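Local coordinates for protein inositol 2-dehydrogenase (Sinorhizobium meliloti, PDB 4HKT) that catalyses the NAD+-dependent oxidation of myo-inositol to scyllo-inosose, the first step of myo-inositol breakdown to acetyl-CoA, at residues V4-G15 with D63-T71. Sequence-based numbering, arbitrary orientation. Where two conformers were deposited one is given.
Sequences VRFGLLGAGRIG and DIDAVVICT
G7 lies beside V67 and L9 beside I69, strand 4-9 running parallel to strand 66-69. G7 and L9 exchange four backbone hydrogen bonds with A66, V68 and C70. Just before strand 66-69, D65 OD2 accepts from R5 N through its anti lone pair (2.6 Å), while R5 O accepts from both D65 N and A66 N. D65 CG lies beside its own backbone N (chi1 -56°), which turns the carboxylate back to R5 N. With an alanine in place of D65, R5 N would probably lose this acceptor. In one of two R5 conformers NE bonds D63 O (3.0 Å), and NH2 is a long, doubtful partner of D63 OD2, which also pairs with R53.

A66 CB sits over one face of the F6 ring, and V68 CG2 meets the ring edge at CD1 (3.8 Å). L8 CD1 touches V68 CG1 and C70 SG. On the other sheet face L9 lies alongside I69.

A water links C70 O to G15 N (3.1 Å) in the first turn of helix 13-24, consistent with a GxGxxG dinucleotide-binding motif. Both strands are central in the Rossmann sheet, between 28-34 and 89-93; helix 13-24 covers F6 and L8, helix 76-85 L9 and V67.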
ATOM      1  N   VAL B   4      -8.106 -37.832  17.262  1.00 53.65           N
ATOM      2  CA  VAL B   4      -7.331 -38.490  16.189  1.00 44.57           C
ATOM      3  C   VAL B   4      -5.899 -38.699  16.654  1.00 42.12           C
ATOM      4  O   VAL B   4      -5.202 -37.740  17.037  1.00 41.11           O
ATOM      5  CB  VAL B   4      -7.346 -37.663  14.892  1.00 43.45           C
ATOM      6  CG1 VAL B   4      -6.544 -38.343  13.793  1.00 42.23           C
ATOM      7  CG2 VAL B   4      -8.774 -37.463  14.415  1.00 46.06           C
ATOM      8  N   ARG B   5      -5.464 -39.959  16.636  1.00 39.73           N
ATOM      9  CA  ARG B   5      -4.107 -40.298  17.054  0.50 38.84           C
ATOM     10  C   ARG B   5      -3.203 -40.388  15.821  1.00 37.97           C
ATOM     11  O   ARG B   5      -3.445 -41.188  14.911  1.00 31.58           O
ATOM     12  CB  ARG B   5      -4.088 -41.605  17.861  0.50 40.16           C
ATOM     13  CG  ARG B   5      -4.777 -41.497  19.220  0.50 41.04           C
ATOM     14  CD  ARG B   5      -4.738 -42.792  20.036  0.50 40.44           C
ATOM     15  NE  ARG B   5      -3.445 -43.005  20.681  0.50 41.76           N
ATOM     16  CZ  ARG B   5      -3.207 -42.829  21.980  0.50 43.42           C
ATOM     17  NH1 ARG B   5      -4.179 -42.453  22.793  0.50 43.72           N
ATOM     18  NH2 ARG B   5      -1.993 -43.047  22.466  0.50 42.55           N
ATOM     19  N   PHE B   6      -2.160 -39.558  15.815  1.00 35.63           N
ATOM     20  CA  PHE B   6      -1.265 -39.391  14.674  1.00 36.16           C
ATOM     21  C   PHE B   6       0.101 -40.038  14.892  1.00 34.74           C
ATOM     22  O   PHE B   6       0.716 -39.902  15.954  1.00 35.25           O
ATOM     23  CB  PHE B   6      -1.024 -37.891  14.419  1.00 36.62           C
ATOM     24  CG  PHE B   6      -2.157 -37.190  13.727  1.00 36.57           C
ATOM     25  CD1 PHE B   6      -2.096 -36.909  12.364  1.00 36.59           C
ATOM     26  CD2 PHE B   6      -3.282 -36.797  14.433  1.00 37.25           C
ATOM     27  CE1 PHE B   6      -3.143 -36.267  11.728  1.00 35.28           C
ATOM     28  CE2 PHE B   6      -4.334 -36.153  13.808  1.00 35.85           C
ATOM     29  CZ  PHE B   6      -4.261 -35.874  12.451  1.00 37.35           C
ATOM     30  N   GLY B   7       0.582 -40.708  13.860  1.00 31.81           N
ATOM     31  CA  GLY B   7       1.978 -41.069  13.761  1.00 31.68           C
ATOM     32  C   GLY B   7       2.585 -40.148  12.730  1.00 32.36           C
ATOM     33  O   GLY B   7       1.980 -39.940  11.678  1.00 32.19           O
ATOM     34  N   LEU B   8       3.760 -39.603  13.032  1.00 31.91           N
ATOM     35  CA  LEU B   8       4.522 -38.769  12.109  1.00 34.16           C
ATOM     36  C   LEU B   8       5.699 -39.576  11.595  1.00 34.62           C
ATOM     37  O   LEU B   8       6.441 -40.160  12.385  1.00 34.12           O
ATOM     38  CB  LEU B   8       5.037 -37.505  12.816  1.00 34.16           C
ATOM     39  CG  LEU B   8       6.014 -36.595  12.060  1.00 35.13           C
ATOM     40  CD1 LEU B   8       5.445 -36.170  10.722  1.00 35.32           C
ATOM     41  CD2 LEU B   8       6.368 -35.361  12.882  1.00 37.30           C
ATOM     42  N   LEU B   9       5.870 -39.599  10.273  1.00 32.72           N
ATOM     43  CA  LEU B   9       6.987 -40.270   9.635  1.00 30.37           C
ATOM     44  C   LEU B   9       7.826 -39.227   8.958  1.00 32.38           C
ATOM     45  O   LEU B   9       7.375 -38.570   8.007  1.00 31.28           O
ATOM     46  CB  LEU B   9       6.516 -41.283   8.597  1.00 30.76           C
ATOM     47  CG  LEU B   9       5.354 -42.182   9.001  1.00 29.38           C
ATOM     48  CD1 LEU B   9       5.108 -43.192   7.898  1.00 28.47           C
ATOM     49  CD2 LEU B   9       5.623 -42.893  10.310  1.00 31.21           C
ATOM     50  N   GLY B  10       9.047 -39.069   9.454  1.00 32.55           N
ATOM     51  CA  GLY B  10       9.966 -38.050   8.970  1.00 36.38           C
ATOM     52  C   GLY B  10      10.049 -36.882   9.941  1.00 36.88           C
ATOM     53  O   GLY B  10       9.027 -36.294  10.314  1.00 39.36           O
ATOM     54  N   ALA B  11      11.274 -36.523  10.323  1.00 42.11           N
ATOM     55  CA  ALA B  11      11.506 -35.501  11.350  1.00 41.85           C
ATOM     56  C   ALA B  11      12.359 -34.319  10.872  1.00 42.09           C
ATOM     57  O   ALA B  11      12.925 -33.601  11.691  1.00 43.81           O
ATOM     58  CB  ALA B  11      12.142 -36.152  12.581  1.00 44.25           C
ATOM     59  N   GLY B  12      12.446 -34.106   9.561  1.00 40.00           N
ATOM     60  CA  GLY B  12      13.143 -32.935   9.014  1.00 41.15           C
ATOM     61  C   GLY B  12      12.329 -31.661   9.154  1.00 40.46           C
ATOM     62  O   GLY B  12      11.406 -31.596   9.967  1.00 40.30           O
ATOM     63  N   ARG B  13      12.677 -30.639   8.365  1.00 42.15           N
ATOM     64  CA  ARG B  13      12.011 -29.337   8.437  1.00 43.93           C
ATOM     65  C   ARG B  13      10.506 -29.489   8.266  1.00 43.01           C
ATOM     66  O   ARG B  13       9.718 -28.964   9.051  1.00 46.07           O
ATOM     67  CB  ARG B  13      12.524 -28.370   7.347  1.00 46.69           C
ATOM     68  CG  ARG B  13      13.832 -27.683   7.679  1.00 48.96           C
ATOM     69  CD  ARG B  13      14.020 -26.390   6.892  1.00 49.84           C
ATOM     70  NE  ARG B  13      14.015 -26.600   5.445  1.00 49.44           N
ATOM     71  CZ  ARG B  13      14.442 -25.707   4.548  1.00 51.53           C
ATOM     72  NH1 ARG B  13      14.919 -24.518   4.929  1.00 50.07           N
ATOM     73  NH2 ARG B  13      14.400 -26.006   3.256  1.00 48.04           N
ATOM     74  N   ILE B  14      10.112 -30.230   7.240  1.00 42.21           N
ATOM     75  CA  ILE B  14       8.706 -30.333   6.908  1.00 43.89           C
ATOM     76  C   ILE B  14       8.017 -31.120   8.027  1.00 41.41           C
ATOM     77  O   ILE B  14       6.952 -30.744   8.475  1.00 34.38           O
ATOM     78  CB  ILE B  14       8.461 -30.950   5.503  1.00 49.40           C
ATOM     79  CG1 ILE B  14       9.111 -30.099   4.383  1.00 53.49           C
ATOM     80  CG2 ILE B  14       6.962 -30.994   5.224  1.00 51.94           C
ATOM     81  CD1 ILE B  14      10.629 -30.138   4.272  1.00 56.82           C
ATOM     82  N   GLY B  15       8.660 -32.182   8.505  1.00 40.65           N
ATOM     83  CA  GLY B  15       8.138 -32.941   9.636  1.00 39.25           C
ATOM     84  C   GLY B  15       7.889 -32.101  10.873  1.00 42.06           C
ATOM     85  O   GLY B  15       6.886 -32.295  11.578  1.00 44.13           O
ATOM     86  N   ASP B  63      -3.095 -48.102  18.255  1.00 41.51           N
ATOM     87  CA  ASP B  63      -3.266 -46.756  18.788  1.00 41.22           C
ATOM     88  C   ASP B  63      -2.814 -45.629  17.822  1.00 41.18           C
ATOM     89  O   ASP B  63      -2.404 -44.548  18.265  1.00 39.62           O
ATOM     90  CB  ASP B  63      -2.538 -46.642  20.119  1.00 41.28           C
ATOM     91  CG  ASP B  63      -1.054 -46.619  19.964  1.00 45.24           C
ATOM     92  OD1 ASP B  63      -0.529 -47.209  18.981  1.00 46.01           O
ATOM     93  OD2 ASP B  63      -0.400 -46.009  20.839  1.00 46.17           O
ATOM     94  N   ILE B  64      -2.877 -45.890  16.513  1.00 39.16           N
ATOM     95  CA  ILE B  64      -2.644 -44.870  15.499  1.00 35.49           C
ATOM     96  C   ILE B  64      -3.848 -44.869  14.540  1.00 31.33           C
ATOM     97  O   ILE B  64      -4.214 -45.910  14.003  1.00 33.52           O
ATOM     98  CB  ILE B  64      -1.339 -45.130  14.732  1.00 35.43           C
ATOM     99  CG1 ILE B  64      -0.126 -45.091  15.661  1.00 35.59           C
ATOM    100  CG2 ILE B  64      -1.167 -44.119  13.612  1.00 35.68           C
ATOM    101  CD1 ILE B  64       0.192 -43.743  16.280  1.00 36.23           C
ATOM    102  N   ASP B  65      -4.468 -43.704  14.367  1.00 29.74           N
ATOM    103  CA  ASP B  65      -5.597 -43.518  13.450  1.00 30.79           C
ATOM    104  C   ASP B  65      -5.147 -42.987  12.064  1.00 28.15           C
ATOM    105  O   ASP B  65      -5.789 -43.230  11.056  1.00 29.03           O
ATOM    106  CB  ASP B  65      -6.587 -42.514  14.051  1.00 34.06           C
ATOM    107  CG  ASP B  65      -7.077 -42.920  15.468  1.00 39.15           C
ATOM    108  OD1 ASP B  65      -7.573 -44.056  15.621  1.00 41.97           O
ATOM    109  OD2 ASP B  65      -6.991 -42.090  16.404  1.00 38.48           O
ATOM    110  N   ALA B  66      -4.059 -42.240  12.047  1.00 27.26           N
ATOM    111  CA  ALA B  66      -3.708 -41.446  10.908  1.00 28.56           C
ATOM    112  C   ALA B  66      -2.209 -41.265  10.914  1.00 26.91           C
ATOM    113  O   ALA B  66      -1.606 -41.189  11.998  1.00 26.53           O
ATOM    114  CB  ALA B  66      -4.399 -40.098  10.994  1.00 29.73           C
ATOM    115  N   VAL B  67      -1.623 -41.184   9.711  1.00 26.51           N
ATOM    116  CA  VAL B  67      -0.205 -40.882   9.549  1.00 28.15           C
ATOM    117  C   VAL B  67       0.030 -39.642   8.711  1.00 28.06           C
ATOM    118  O   VAL B  67      -0.749 -39.330   7.815  1.00 28.93           O
ATOM    119  CB  VAL B  67       0.619 -42.040   8.913  1.00 28.67           C
ATOM    120  CG1 VAL B  67       0.713 -43.185   9.889  1.00 32.64           C
ATOM    121  CG2 VAL B  67       0.027 -42.514   7.600  1.00 26.66           C
ATOM    122  N   VAL B  68       1.119 -38.955   9.038  1.00 28.25           N
ATOM    123  CA  VAL B  68       1.622 -37.832   8.277  1.00 27.59           C
ATOM    124  C   VAL B  68       2.960 -38.291   7.721  1.00 25.19           C
ATOM    125  O   VAL B  68       3.879 -38.609   8.482  1.00 25.20           O
ATOM    126  CB  VAL B  68       1.791 -36.598   9.174  1.00 28.35           C
ATOM    127  CG1 VAL B  68       2.532 -35.504   8.443  1.00 29.59           C
ATOM    128  CG2 VAL B  68       0.422 -36.099   9.642  1.00 29.15           C
ATOM    129  N   ILE B  69       3.060 -38.342   6.398  1.00 23.99           N
ATOM    130  CA  ILE B  69       4.274 -38.830   5.742  1.00 23.25           C
ATOM    131  C   ILE B  69       5.087 -37.628   5.235  1.00 26.19           C
ATOM    132  O   ILE B  69       4.674 -36.910   4.286  1.00 21.59           O
ATOM    133  CB  ILE B  69       3.964 -39.795   4.587  1.00 22.79           C
ATOM    134  CG1 ILE B  69       3.096 -40.959   5.057  1.00 23.95           C
ATOM    135  CG2 ILE B  69       5.260 -40.262   3.934  1.00 22.81           C
ATOM    136  CD1 ILE B  69       2.475 -41.777   3.933  1.00 23.16           C
ATOM    137  N   CYS B  70       6.227 -37.430   5.903  1.00 26.99           N
ATOM    138  CA  CYS B  70       7.182 -36.367   5.644  1.00 28.36           C
ATOM    139  C   CYS B  70       8.574 -36.961   5.382  1.00 26.67           C
ATOM    140  O   CYS B  70       9.558 -36.292   5.582  1.00 25.75           O
ATOM    141  CB  CYS B  70       7.264 -35.435   6.864  1.00 30.40           C
ATOM    142  SG  CYS B  70       5.660 -34.695   7.235  1.00 37.93           S
ATOM    143  N   THR B  71       8.638 -38.211   4.961  1.00 25.91           N
ATOM    144  CA  THR B  71       9.907 -38.861   4.654  1.00 27.01           C
ATOM    145  C   THR B  71      10.374 -38.442   3.258  1.00 27.14           C
ATOM    146  O   THR B  71       9.675 -37.724   2.553  1.00 28.75           O
ATOM    147  CB  THR B  71       9.741 -40.392   4.721  1.00 27.63           C
ATOM    148  OG1 THR B  71       8.559 -40.753   4.008  1.00 26.99           O
ATOM    149  CG2 THR B  71       9.635 -40.872   6.168  1.00 28.03           C
TER
HETATM  150  O   HOH W   1      10.737 -34.300   7.519  1.00 40.01           O